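Local coordinates for protein macrolide 2'-phosphotransferase MphH (Brachybacterium faecium, PDB 5UXD) that binds the macrolide antibiotic azithromycin and, as a macrolide 2'-phosphotransferase, probably inactivates such drugs by transferring a phosphate to them, at residues A[177-188]-A[261-272]; A[164-174]-A[287-296]. All coordinates share one frame; numbering follows the deposited sequence.

Interaction 1 (A[177-188]-A[261-272]). With ZIT (azithromycin), chain C.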
loop_
_atom_site.group_PDB
_atom_site.type_symbol
_atom_site.label_atom_id
_atom_site.label_comp_id
_atom_site.label_asym_id
_atom_site.label_seq_id
_atom_site.Cartn_x
_atom_site.Cartn_y
_atom_site.Cartn_z
ATOM N N ARG A 177 24.619 5.057 -8.318
ATOM C CA ARG A 177 23.436 4.563 -9.022
ATOM C C ARG A 177 22.277 5.538 -8.897
ATOM O O ARG A 177 21.625 5.889 -9.891
ATOM C CB ARG A 177 23.006 3.207 -8.471
ATOM C CG ARG A 177 21.971 2.559 -9.374
ATOM C CD ARG A 177 21.482 1.228 -8.852
ATOM N NE ARG A 177 20.395 0.722 -9.681
ATOM C CZ ARG A 177 19.868 -0.495 -9.572
ATOM N NH1 ARG A 177 20.339 -1.335 -8.656
ATOM N NH2 ARG A 177 18.877 -0.882 -10.365
ATOM N N TRP A 178 21.986 5.973 -7.667
ATOM C CA TRP A 178 20.793 6.791 -7.455
ATOM C C TRP A 178 20.960 8.186 -8.041
ATOM O O TRP A 178 19.983 8.773 -8.526
ATOM C CB TRP A 178 20.472 6.843 -5.963
ATOM C CG TRP A 178 20.150 5.476 -5.431
ATOM C CD1 TRP A 178 19.633 4.419 -6.140
ATOM C CD2 TRP A 178 20.317 5.015 -4.085
ATOM N NE1 TRP A 178 19.484 3.328 -5.311
ATOM C CE2 TRP A 178 19.893 3.671 -4.045
ATOM C CE3 TRP A 178 20.801 5.606 -2.910
ATOM C CZ2 TRP A 178 19.925 2.912 -2.873
ATOM C CZ3 TRP A 178 20.830 4.853 -1.749
ATOM C CH2 TRP A 178 20.409 3.518 -1.740
ATOM N N GLU A 179 22.183 8.724 -8.039
ATOM C CA GLU A 179 22.409 10.022 -8.665
ATOM C C GLU A 179 22.215 9.946 -10.177
ATOM O O GLU A 179 21.681 10.880 -10.793
ATOM C CB GLU A 179 23.809 10.533 -8.312
ATOM C CG GLU A 179 23.910 11.100 -6.900
ATOM C CD GLU A 179 25.343 11.327 -6.443
ATOM O OE1 GLU A 179 26.260 10.671 -6.979
ATOM O OE2 GLU A 179 25.552 12.159 -5.535
ATOM N N ALA A 180 22.643 8.838 -10.790
ATOM C CA ALA A 180 22.440 8.661 -12.226
ATOM C C ALA A 180 20.962 8.515 -12.562
ATOM O O ALA A 180 20.517 8.949 -13.630
ATOM C CB ALA A 180 23.219 7.441 -12.716
ATOM N N TRP A 181 20.192 7.885 -11.668
ATOM C CA TRP A 181 18.749 7.777 -11.836
ATOM C C TRP A 181 18.102 9.156 -11.771
ATOM O O TRP A 181 17.295 9.518 -12.637
ATOM C CB TRP A 181 18.186 6.836 -10.748
ATOM C CG TRP A 181 16.699 6.838 -10.569
ATOM C CD1 TRP A 181 15.761 6.751 -11.540
ATOM C CD2 TRP A 181 15.984 6.871 -9.320
ATOM N NE1 TRP A 181 14.506 6.746 -10.989
ATOM C CE2 TRP A 181 14.615 6.837 -9.625
ATOM C CE3 TRP A 181 16.376 6.966 -7.983
ATOM C CZ2 TRP A 181 13.627 6.876 -8.640
ATOM C CZ3 TRP A 181 15.404 7.009 -7.008
ATOM C CH2 TRP A 181 14.037 6.973 -7.341
ATOM N N LEU A 182 18.479 9.954 -10.768
ATOM C CA LEU A 182 17.868 11.265 -10.593
ATOM C C LEU A 182 18.237 12.210 -11.724
ATOM O O LEU A 182 17.477 13.138 -12.018
ATOM C CB LEU A 182 18.282 11.873 -9.245
ATOM C CG LEU A 182 17.809 11.098 -8.001
ATOM C CD1 LEU A 182 18.623 11.476 -6.776
ATOM C CD2 LEU A 182 16.330 11.364 -7.757
ATOM N N ALA A 183 19.364 11.970 -12.392
ATOM C CA ALA A 183 19.782 12.823 -13.501
ATOM C C ALA A 183 19.187 12.421 -14.848
ATOM O O ALA A 183 19.223 13.225 -15.790
ATOM C CB ALA A 183 21.315 12.827 -13.598
ATOM N N ASP A 184 18.640 11.211 -14.975
ATOM C CA ASP A 184 18.128 10.735 -16.263
ATOM C C ASP A 184 16.704 11.238 -16.479
ATOM O O ASP A 184 15.735 10.681 -15.937
ATOM C CB ASP A 184 18.192 9.213 -16.337
ATOM C CG ASP A 184 17.555 8.668 -17.592
ATOM O OD1 ASP A 184 17.504 9.402 -18.606
ATOM O OD2 ASP A 184 17.100 7.502 -17.555
ATOM N N ASP A 185 16.586 12.284 -17.303
ATOM C CA ASP A 185 15.285 12.883 -17.592
ATOM C C ASP A 185 14.295 11.861 -18.124
ATOM O O ASP A 185 13.085 12.011 -17.924
ATOM C CB ASP A 185 15.437 14.002 -18.623
ATOM C CG ASP A 185 16.017 15.275 -18.045
ATOM O OD1 ASP A 185 16.087 15.428 -16.808
ATOM O OD2 ASP A 185 16.405 16.129 -18.859
ATOM N N GLY A 186 14.785 10.823 -18.809
ATOM C CA GLY A 186 13.903 9.835 -19.405
ATOM C C GLY A 186 13.130 8.981 -18.415
ATOM O O GLY A 186 12.106 8.403 -18.793
ATOM N N CYS A 187 13.578 8.897 -17.156
ATOM C CA CYS A 187 12.885 8.071 -16.163
ATOM C C CYS A 187 11.632 8.727 -15.604
ATOM O O CYS A 187 10.733 8.023 -15.130
ATOM C CB CYS A 187 13.807 7.760 -14.976
ATOM S SG CYS A 187 14.956 6.403 -15.222
ATOM N N TRP A 188 11.561 10.048 -15.623
ATOM C CA TRP A 188 10.695 10.678 -14.637
ATOM C C TRP A 188 9.344 11.071 -15.227
ATOM O O TRP A 188 9.245 11.432 -16.408
ATOM C CB TRP A 188 11.389 11.909 -14.030
ATOM C CG TRP A 188 12.529 11.446 -13.212
ATOM C CD1 TRP A 188 13.809 11.204 -13.640
ATOM C CD2 TRP A 188 12.486 11.070 -11.839
ATOM N NE1 TRP A 188 14.569 10.724 -12.598
ATOM C CE2 TRP A 188 13.779 10.631 -11.484
ATOM C CE3 TRP A 188 11.480 11.079 -10.863
ATOM C CZ2 TRP A 188 14.092 10.193 -10.191
ATOM C CZ3 TRP A 188 11.794 10.649 -9.580
ATOM C CH2 TRP A 188 13.093 10.221 -9.254
ATOM N N ARG A 261 12.314 1.262 -16.778
ATOM C CA ARG A 261 13.625 1.597 -16.230
ATOM C C ARG A 261 13.481 2.292 -14.884
ATOM O O ARG A 261 14.103 1.893 -13.892
ATOM C CB ARG A 261 14.381 2.475 -17.235
ATOM C CG ARG A 261 15.680 3.112 -16.739
ATOM C CD ARG A 261 16.145 4.227 -17.700
ATOM N NE ARG A 261 16.210 3.763 -19.085
ATOM C CZ ARG A 261 16.005 4.530 -20.155
ATOM N NH1 ARG A 261 15.720 5.821 -20.019
ATOM N NH2 ARG A 261 16.082 4.000 -21.366
ATOM N N HIS A 262 12.658 3.346 -14.847
ATOM C CA HIS A 262 12.335 4.088 -13.631
ATOM C C HIS A 262 11.889 3.164 -12.491
ATOM O O HIS A 262 12.340 3.313 -11.348
ATOM C CB HIS A 262 11.232 5.104 -13.979
ATOM C CG HIS A 262 10.829 6.010 -12.854
ATOM N ND1 HIS A 262 11.729 6.786 -12.155
ATOM C CD2 HIS A 262 9.609 6.298 -12.341
ATOM C CE1 HIS A 262 11.081 7.497 -11.247
ATOM N NE2 HIS A 262 9.792 7.218 -11.336
ATOM N N CYS A 263 11.004 2.206 -12.787
ATOM C CA CYS A 263 10.479 1.313 -11.746
ATOM C C CYS A 263 11.597 0.545 -11.047
ATOM O O CYS A 263 11.622 0.449 -9.817
ATOM C CB CYS A 263 9.466 0.324 -12.341
ATOM S SG CYS A 263 7.873 0.995 -12.791
ATOM N N THR A 264 12.517 -0.040 -11.823
ATOM C CA THR A 264 13.592 -0.830 -11.226
ATOM C C THR A 264 14.568 0.054 -10.451
ATOM O O THR A 264 15.051 -0.336 -9.383
ATOM C CB THR A 264 14.313 -1.634 -12.316
ATOM O OG1 THR A 264 13.542 -2.807 -12.604
ATOM C CG2 THR A 264 15.725 -2.068 -11.858
ATOM N N GLU A 265 14.887 1.242 -10.978
ATOM C CA GLU A 265 15.757 2.146 -10.232
ATOM C C GLU A 265 15.100 2.570 -8.929
ATOM O O GLU A 265 15.749 2.621 -7.878
ATOM C CB GLU A 265 16.099 3.384 -11.070
ATOM C CG GLU A 265 16.968 3.065 -12.277
ATOM C CD GLU A 265 18.082 2.109 -11.927
ATOM O OE1 GLU A 265 19.071 2.548 -11.294
ATOM O OE2 GLU A 265 17.960 0.918 -12.273
ATOM N N MET A 266 13.818 2.884 -8.998
ATOM C CA MET A 266 13.085 3.319 -7.824
ATOM C C MET A 266 13.041 2.239 -6.748
ATOM O O MET A 266 13.185 2.525 -5.573
ATOM C CB MET A 266 11.681 3.779 -8.203
ATOM C CG MET A 266 10.924 4.424 -7.060
ATOM S SD MET A 266 9.621 5.530 -7.629
ATOM C CE MET A 266 8.810 4.503 -8.843
ATOM N N PHE A 267 12.829 1.001 -7.169
ATOM C CA PHE A 267 12.801 -0.118 -6.228
ATOM C C PHE A 267 14.152 -0.281 -5.555
ATOM O O PHE A 267 14.231 -0.607 -4.363
ATOM C CB PHE A 267 12.402 -1.393 -6.968
ATOM C CG PHE A 267 12.088 -2.551 -6.075
ATOM C CD1 PHE A 267 10.820 -2.719 -5.560
ATOM C CD2 PHE A 267 13.058 -3.493 -5.786
ATOM C CE1 PHE A 267 10.517 -3.805 -4.741
ATOM C CE2 PHE A 267 12.764 -4.587 -4.967
ATOM C CZ PHE A 267 11.492 -4.733 -4.451
ATOM N N SER A 268 15.235 -0.023 -6.297
ATOM C CA SER A 268 16.572 -0.128 -5.736
ATOM C C SER A 268 16.855 0.947 -4.697
ATOM O O SER A 268 17.808 0.811 -3.924
ATOM C CB SER A 268 17.618 -0.057 -6.865
ATOM O OG SER A 268 17.977 1.289 -7.153
ATOM N N ALA A 269 16.066 2.017 -4.676
ATOM C CA ALA A 269 16.258 3.115 -3.740
ATOM C C ALA A 269 15.453 2.924 -2.462
ATOM O O ALA A 269 15.344 3.855 -1.652
ATOM C CB ALA A 269 15.898 4.438 -4.419
ATOM N N ALA A 270 14.897 1.734 -2.271
ATOM C CA ALA A 270 14.255 1.387 -1.007
ATOM C C ALA A 270 15.103 1.696 0.220
ATOM O O ALA A 270 14.519 2.103 1.238
ATOM C CB ALA A 270 13.863 -0.097 -1.017
ATOM N N PRO A 271 16.434 1.526 0.223
ATOM C CA PRO A 271 17.192 1.912 1.430
ATOM C C PRO A 271 17.009 3.366 1.823
ATOM O O PRO A 271 17.102 3.687 3.016
ATOM C CB PRO A 271 18.644 1.601 1.051
ATOM C CG PRO A 271 18.508 0.459 0.036
ATOM C CD PRO A 271 17.299 0.837 -0.760
ATOM N N LEU A 272 16.749 4.260 0.860
ATOM C CA LEU A 272 16.472 5.634 1.267
ATOM C C LEU A 272 15.135 5.742 1.993
ATOM O O LEU A 272 15.003 6.506 2.959
ATOM C CB LEU A 272 16.469 6.571 0.061
ATOM C CG LEU A 272 17.798 6.835 -0.649
ATOM C CD1 LEU A 272 17.585 7.658 -1.935
ATOM C CD2 LEU A 272 18.782 7.523 0.295
HETATM C C1 ZIT C . 8.426 -4.641 0.062
HETATM C C2 ZIT C . 7.742 -3.398 0.726
HETATM C C3 ZIT C . 8.719 -2.908 1.767
HETATM C C4 ZIT C . 8.244 -3.549 3.098
HETATM C C5 ZIT C . 9.116 -3.122 4.292
HETATM C C6 ZIT C . 9.942 -4.304 4.724
HETATM C C7 ZIT C . 9.123 -5.251 5.631
HETATM C C8 ZIT C . 10.016 -6.460 6.063
HETATM C C9 ZIT C . 9.594 -7.757 5.317
HETATM N N10 ZIT C . 10.226 -7.798 3.895
HETATM C C11 ZIT C . 9.429 -8.512 2.913
HETATM C C12 ZIT C . 9.528 -7.790 1.559
HETATM C C13 ZIT C . 8.489 -8.185 0.506
HETATM C C14 ZIT C . 8.380 -7.058 -0.521
HETATM C C15 ZIT C . 7.617 -7.552 -1.735
HETATM C C16 ZIT C . 7.296 -6.360 -2.692
HETATM C C17 ZIT C . 7.320 -2.414 -0.322
HETATM C C18 ZIT C . 6.788 -3.219 3.301
HETATM C C19 ZIT C . 11.185 -3.795 5.466
HETATM C C20 ZIT C . 9.919 -6.648 7.500
HETATM C C21 ZIT C . 11.609 -8.288 3.983
HETATM C C22 ZIT C . 9.867 -9.958 2.796
HETATM C C23 ZIT C . 7.101 -8.421 1.121
HETATM O O1 ZIT C . 9.554 -4.547 -0.387
HETATM O O6 ZIT C . 10.373 -5.046 3.593
HETATM O O12 ZIT C . 10.805 -7.971 0.993
HETATM O O13 ZIT C . 8.928 -9.388 -0.158
HETATM O O14 ZIT C . 7.657 -5.941 0.030
HETATM C C1A ZIT C . 8.333 -1.309 5.651
HETATM C C2A ZIT C . 7.262 -0.910 6.645
HETATM C C3A ZIT C . 7.228 0.571 6.768
HETATM C C4A ZIT C . 8.558 1.094 7.134
HETATM C C5A ZIT C . 9.709 0.525 6.295
HETATM C C6A ZIT C . 11.024 0.845 6.875
HETATM C C7A ZIT C . 6.557 0.510 9.096
HETATM C C8A ZIT C . 5.982 2.414 7.800
HETATM O O1A ZIT C . 8.302 -2.685 5.378
HETATM O O2A ZIT C . 5.977 -1.396 6.247
HETATM N N3A ZIT C . 6.192 0.959 7.779
HETATM O O5A ZIT C . 9.658 -0.937 6.158
HETATM C C1B ZIT C . 9.897 -0.931 1.058
HETATM C C2B ZIT C . 9.517 0.438 0.552
HETATM C C3B ZIT C . 9.635 1.499 1.585
HETATM C C4B ZIT C . 10.975 1.469 2.219
HETATM C C5B ZIT C . 11.247 0.112 2.807
HETATM C C6B ZIT C . 12.595 0.165 3.463
HETATM C C7B ZIT C . 9.384 2.898 0.896
HETATM C C8B ZIT C . 7.393 1.814 2.452
HETATM O O1B ZIT C . 8.839 -1.462 1.846
HETATM O O3B ZIT C . 8.676 1.265 2.637
HETATM O O4B ZIT C . 10.991 2.383 3.338
HETATM O O5B ZIT C . 11.189 -0.974 1.810
HETATM O O HOH W 1 20.684 4.531 -12.134
#

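Interaction 2 (A[164-174]-A[287-296])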
loop_
_atom_site.group_PDB
_atom_site.type_symbol
_atom_site.label_atom_id
_atom_site.label_comp_id
_atom_site.label_asym_id
_atom_site.label_seq_id
_atom_site.Cartn_x
_atom_site.Cartn_y
_atom_site.Cartn_z
ATOM N N VAL A 164 19.087 11.826 3.777
ATOM C CA VAL A 164 19.580 10.532 4.248
ATOM C C VAL A 164 21.099 10.518 4.223
ATOM O O VAL A 164 21.744 10.110 5.190
ATOM C CB VAL A 164 18.980 9.385 3.408
ATOM C CG1 VAL A 164 19.627 8.030 3.777
ATOM C CG2 VAL A 164 17.475 9.310 3.601
ATOM N N GLY A 165 21.692 11.030 3.143
ATOM C CA GLY A 165 23.144 11.100 3.058
ATOM C C GLY A 165 23.785 11.923 4.160
ATOM O O GLY A 165 24.945 11.695 4.514
ATOM N N ALA A 166 23.049 12.883 4.721
ATOM C CA ALA A 166 23.586 13.693 5.808
ATOM C C ALA A 166 23.570 12.967 7.146
ATOM O O ALA A 166 24.357 13.313 8.031
ATOM C CB ALA A 166 22.806 15.003 5.932
ATOM N N GLU A 167 22.693 11.978 7.319
ATOM C CA GLU A 167 22.599 11.257 8.577
ATOM C C GLU A 167 23.181 9.853 8.533
ATOM O O GLU A 167 23.467 9.296 9.597
ATOM C CB GLU A 167 21.135 11.171 9.027
ATOM C CG GLU A 167 20.524 12.511 9.376
ATOM C CD GLU A 167 20.905 12.949 10.770
ATOM O OE1 GLU A 167 21.146 12.058 11.617
ATOM O OE2 GLU A 167 20.958 14.170 11.022
ATOM N N PHE A 168 23.380 9.283 7.343
ATOM C CA PHE A 168 23.850 7.914 7.184
ATOM C C PHE A 168 25.018 7.860 6.211
ATOM O O PHE A 168 25.084 8.635 5.257
ATOM C CB PHE A 168 22.767 6.983 6.623
ATOM C CG PHE A 168 21.593 6.773 7.524
ATOM C CD1 PHE A 168 20.527 7.657 7.505
ATOM C CD2 PHE A 168 21.528 5.666 8.356
ATOM C CE1 PHE A 168 19.434 7.466 8.310
ATOM C CE2 PHE A 168 20.430 5.464 9.168
ATOM C CZ PHE A 168 19.381 6.364 9.149
ATOM N N GLU A 169 25.924 6.912 6.444
ATOM C CA GLU A 169 26.914 6.572 5.433
ATOM C C GLU A 169 26.236 5.790 4.315
ATOM O O GLU A 169 25.508 4.825 4.571
ATOM C CB GLU A 169 28.044 5.749 6.050
ATOM C CG GLU A 169 29.412 5.995 5.437
ATOM C CD GLU A 169 29.912 7.401 5.676
ATOM O OE1 GLU A 169 30.135 8.129 4.686
ATOM O OE2 GLU A 169 30.079 7.780 6.853
ATOM N N ILE A 170 26.450 6.215 3.071
ATOM C CA ILE A 170 25.880 5.531 1.912
ATOM C C ILE A 170 27.025 5.001 1.062
ATOM O O ILE A 170 27.937 5.754 0.700
ATOM C CB ILE A 170 24.964 6.449 1.084
ATOM C CG1 ILE A 170 23.840 7.017 1.959
ATOM C CG2 ILE A 170 24.395 5.684 -0.126
ATOM C CD1 ILE A 170 22.931 7.983 1.230
ATOM N N ALA A 171 26.981 3.709 0.756
ATOM C CA ALA A 171 28.007 3.104 -0.080
ATOM C C ALA A 171 28.087 3.863 -1.397
ATOM O O ALA A 171 27.042 4.165 -1.990
ATOM C CB ALA A 171 27.687 1.630 -0.337
ATOM N N PRO A 172 29.283 4.227 -1.868
ATOM C CA PRO A 172 29.363 4.968 -3.136
ATOM C C PRO A 172 28.677 4.271 -4.300
ATOM O O PRO A 172 28.108 4.960 -5.154
ATOM C CB PRO A 172 30.874 5.102 -3.357
ATOM C CG PRO A 172 31.417 5.170 -1.970
ATOM C CD PRO A 172 30.585 4.203 -1.168
ATOM N N ALA A 173 28.688 2.936 -4.355
ATOM C CA ALA A 173 28.020 2.239 -5.453
ATOM C C ALA A 173 26.520 2.517 -5.472
ATOM O O ALA A 173 25.923 2.646 -6.545
ATOM C CB ALA A 173 28.288 0.739 -5.368
ATOM N N LEU A 174 25.889 2.610 -4.294
ATOM C CA LEU A 174 24.470 2.964 -4.244
ATOM C C LEU A 174 24.241 4.444 -4.505
ATOM O O LEU A 174 23.291 4.813 -5.204
ATOM C CB LEU A 174 23.871 2.586 -2.896
ATOM C CG LEU A 174 23.780 1.087 -2.681
ATOM C CD1 LEU A 174 23.337 0.803 -1.261
ATOM C CD2 LEU A 174 22.824 0.462 -3.705
ATOM N N ARG A 287 17.213 2.811 12.812
ATOM C CA ARG A 287 18.428 3.413 12.268
ATOM C C ARG A 287 19.460 2.345 11.920
ATOM O O ARG A 287 20.129 2.428 10.880
ATOM C CB ARG A 287 19.006 4.414 13.273
ATOM C CG ARG A 287 20.286 5.085 12.812
ATOM C CD ARG A 287 20.771 6.133 13.808
ATOM N NE ARG A 287 21.280 7.315 13.119
ATOM C CZ ARG A 287 20.579 8.430 12.926
ATOM N NH1 ARG A 287 19.334 8.521 13.382
ATOM N NH2 ARG A 287 21.119 9.458 12.279
ATOM N N GLU A 288 19.590 1.320 12.767
ATOM C CA GLU A 288 20.554 0.260 12.490
ATOM C C GLU A 288 20.175 -0.523 11.238
ATOM O O GLU A 288 21.044 -0.881 10.433
ATOM C CB GLU A 288 20.670 -0.681 13.690
ATOM C CG GLU A 288 21.646 -0.186 14.735
ATOM C CD GLU A 288 22.966 0.216 14.115
ATOM O OE1 GLU A 288 23.583 -0.628 13.434
ATOM O OE2 GLU A 288 23.378 1.380 14.292
ATOM N N ALA A 289 18.885 -0.814 11.062
ATOM C CA ALA A 289 18.462 -1.558 9.882
ATOM C C ALA A 289 18.622 -0.726 8.614
ATOM O O ALA A 289 19.071 -1.240 7.580
ATOM C CB ALA A 289 17.013 -2.021 10.042
ATOM N N ALA A 290 18.269 0.561 8.672
ATOM C CA ALA A 290 18.466 1.432 7.515
ATOM C C ALA A 290 19.944 1.574 7.177
ATOM O O ALA A 290 20.325 1.561 6.000
ATOM C CB ALA A 290 17.842 2.805 7.770
ATOM N N ALA A 291 20.794 1.691 8.199
ATOM C CA ALA A 291 22.229 1.837 7.957
ATOM C C ALA A 291 22.810 0.609 7.261
ATOM O O ALA A 291 23.681 0.734 6.391
ATOM C CB ALA A 291 22.958 2.103 9.273
ATOM N N ALA A 292 22.346 -0.592 7.627
ATOM C CA ALA A 292 22.853 -1.791 6.967
ATOM C C ALA A 292 22.433 -1.856 5.503
ATOM O O ALA A 292 23.188 -2.372 4.670
ATOM C CB ALA A 292 22.380 -3.042 7.701
ATOM N N ALA A 293 21.243 -1.349 5.171
ATOM C CA ALA A 293 20.784 -1.331 3.781
ATOM C C ALA A 293 21.491 -0.264 2.953
ATOM O O ALA A 293 21.722 -0.469 1.757
ATOM C CB ALA A 293 19.273 -1.103 3.721
ATOM N N LEU A 294 21.852 0.863 3.574
ATOM C CA LEU A 294 22.509 1.960 2.871
ATOM C C LEU A 294 24.005 1.744 2.691
ATOM O O LEU A 294 24.607 2.367 1.811
ATOM C CB LEU A 294 22.259 3.273 3.625
ATOM C CG LEU A 294 20.807 3.764 3.582
ATOM C CD1 LEU A 294 20.490 4.673 4.764
ATOM C CD2 LEU A 294 20.487 4.455 2.233
ATOM N N ASN A 295 24.626 0.884 3.497
ATOM C CA ASN A 295 26.071 0.658 3.445
ATOM C C ASN A 295 26.365 -0.819 3.685
ATOM O O ASN A 295 26.929 -1.205 4.717
ATOM C CB ASN A 295 26.788 1.542 4.464
ATOM C CG ASN A 295 28.282 1.411 4.386
ATOM O OD1 ASN A 295 28.845 1.266 3.303
ATOM N ND2 ASN A 295 28.938 1.442 5.542
ATOM N N PRO A 296 26.009 -1.686 2.732
ATOM C CA PRO A 296 26.136 -3.123 2.973
ATOM C C PRO A 296 27.585 -3.522 3.146
ATOM O O PRO A 296 28.500 -2.855 2.627
ATOM C CB PRO A 296 25.531 -3.747 1.698
ATOM C CG PRO A 296 24.728 -2.648 1.056
ATOM C CD PRO A 296 25.465 -1.389 1.395
HETATM O O HOH W 2 23.234 7.325 11.633
HETATM O O HOH W 3 24.872 3.283 6.698
#

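Interaction 1 (A[177-188]-A[261-272])
Arg177 and Glu265 form the charged part of this helix-helix contact. The guanidinium lies side-on to the carboxylate: NE gives a nearly straight bond to OE1 (2.8 Å) while NH2 serves OE2, so the paired bonds fix the rotation of both groups. An extended arginine suits this place, since its chain, with CG anti to the backbone N (chi1 -168°), lays the guanidinium over Ser268 CB. A water links Glu265 OE1 to Arg177 O. Farther along, in one of its two conformers, the exposed Arg261 reaches Asp184 OD2 with NH1 at 3.3 Å, a long and doubtful bridge.

Two indole N-H groups are satisfied within the contact. Trp181 NE1 donates to His262 ND1 (3.0 Å), and because His262 NE2 pairs with Asp224, both imidazole nitrogens are engaged. Trp178 NE1 reaches Ser268 OG at 3.1 Å, close to the indole plane.

Flat surfaces supply the remaining packing. Glu265 CB sits over the five-membered ring of Trp181, 3.5 Å from its centroid, and the Trp188 ring reaches the opposite face with CZ2, toward the rim. The His262 edge points at the Trp188 face, closing an aromatic cluster. Small Ala269 fits against Trp178, its CB over the five-membered ring, while Leu272 CG packs against Trp178 CZ3.

The axes of segments 177-183 and 261-268 approach to 10.2 Å, their directions 143° apart, in the helical region of this APH-family kinase-like fold; Ala270 lines the azithromycin pocket.

Interaction 2 (A[164-174]-A[287-296])
Ala171 N donates to Leu294 O (2.9 Å) in the carbonyl plane, so the last turn of helix 287-294 is tied to the N-cap position of the helix that starts at Pro172. In the helical region of the APH-like fold, the connection between helices 150-167 and 172-183 thus packs along the last two turns of helix 284-294, Phe168 by Ala291 and Ala171 by its end. Ile170 CA adds a C-H···O contact to the same carbonyl. Beyond the direct bond, a water bridges Glu169 O and Ala291 O.

Phe168 and Leu294 supply the apolar heart. The leucine places CD1 over one face of the phenyl ring, 4.0 Å from its centroid, and the same methyl touches Val164 CG1, making a branched side chain apt between ring and valine. Ala290 and Ala291, being small, let the ring approach the helix, with Ala291 CB at its edge.

At the outer end, Arg287 CZ lies off-centre over the Phe168 ring, 5.0 Å from its centroid, a long cation-pi contact with the planes 14° apart. A bend at chi3 (-140°) turns the guanidinium toward Glu167, with the carboxylate almost perpendicular to it. Arg287 NH2 meets the anti lone pair of Glu167 OE1 at 2.7 Å, through a clearly bent bond (N-H···O 130°).

Overall arrangement
Interactions 1 and 2 both draw on helix 172-183, and the second segment of interaction 1 spans the end of helix 259-268 and the start of helix 270-281, which helix 284-294 follows in the chain. They also touch directly: Leu272 CD2 packs on Val164 CG1, and Pro271 lies against Leu294, so one apolar seam runs through both. Interaction 1 is the larger and more buried, joining two helices through tryptophan faces, satisfied indole N-H groups and a two-bond salt bridge. Interaction 2 has more exposed residues and holds a linker to a helix end, relying on a backbone bond, a bridging water and a single-bond ion pair. Interaction 1 also comes nearer the drug, through Ala270.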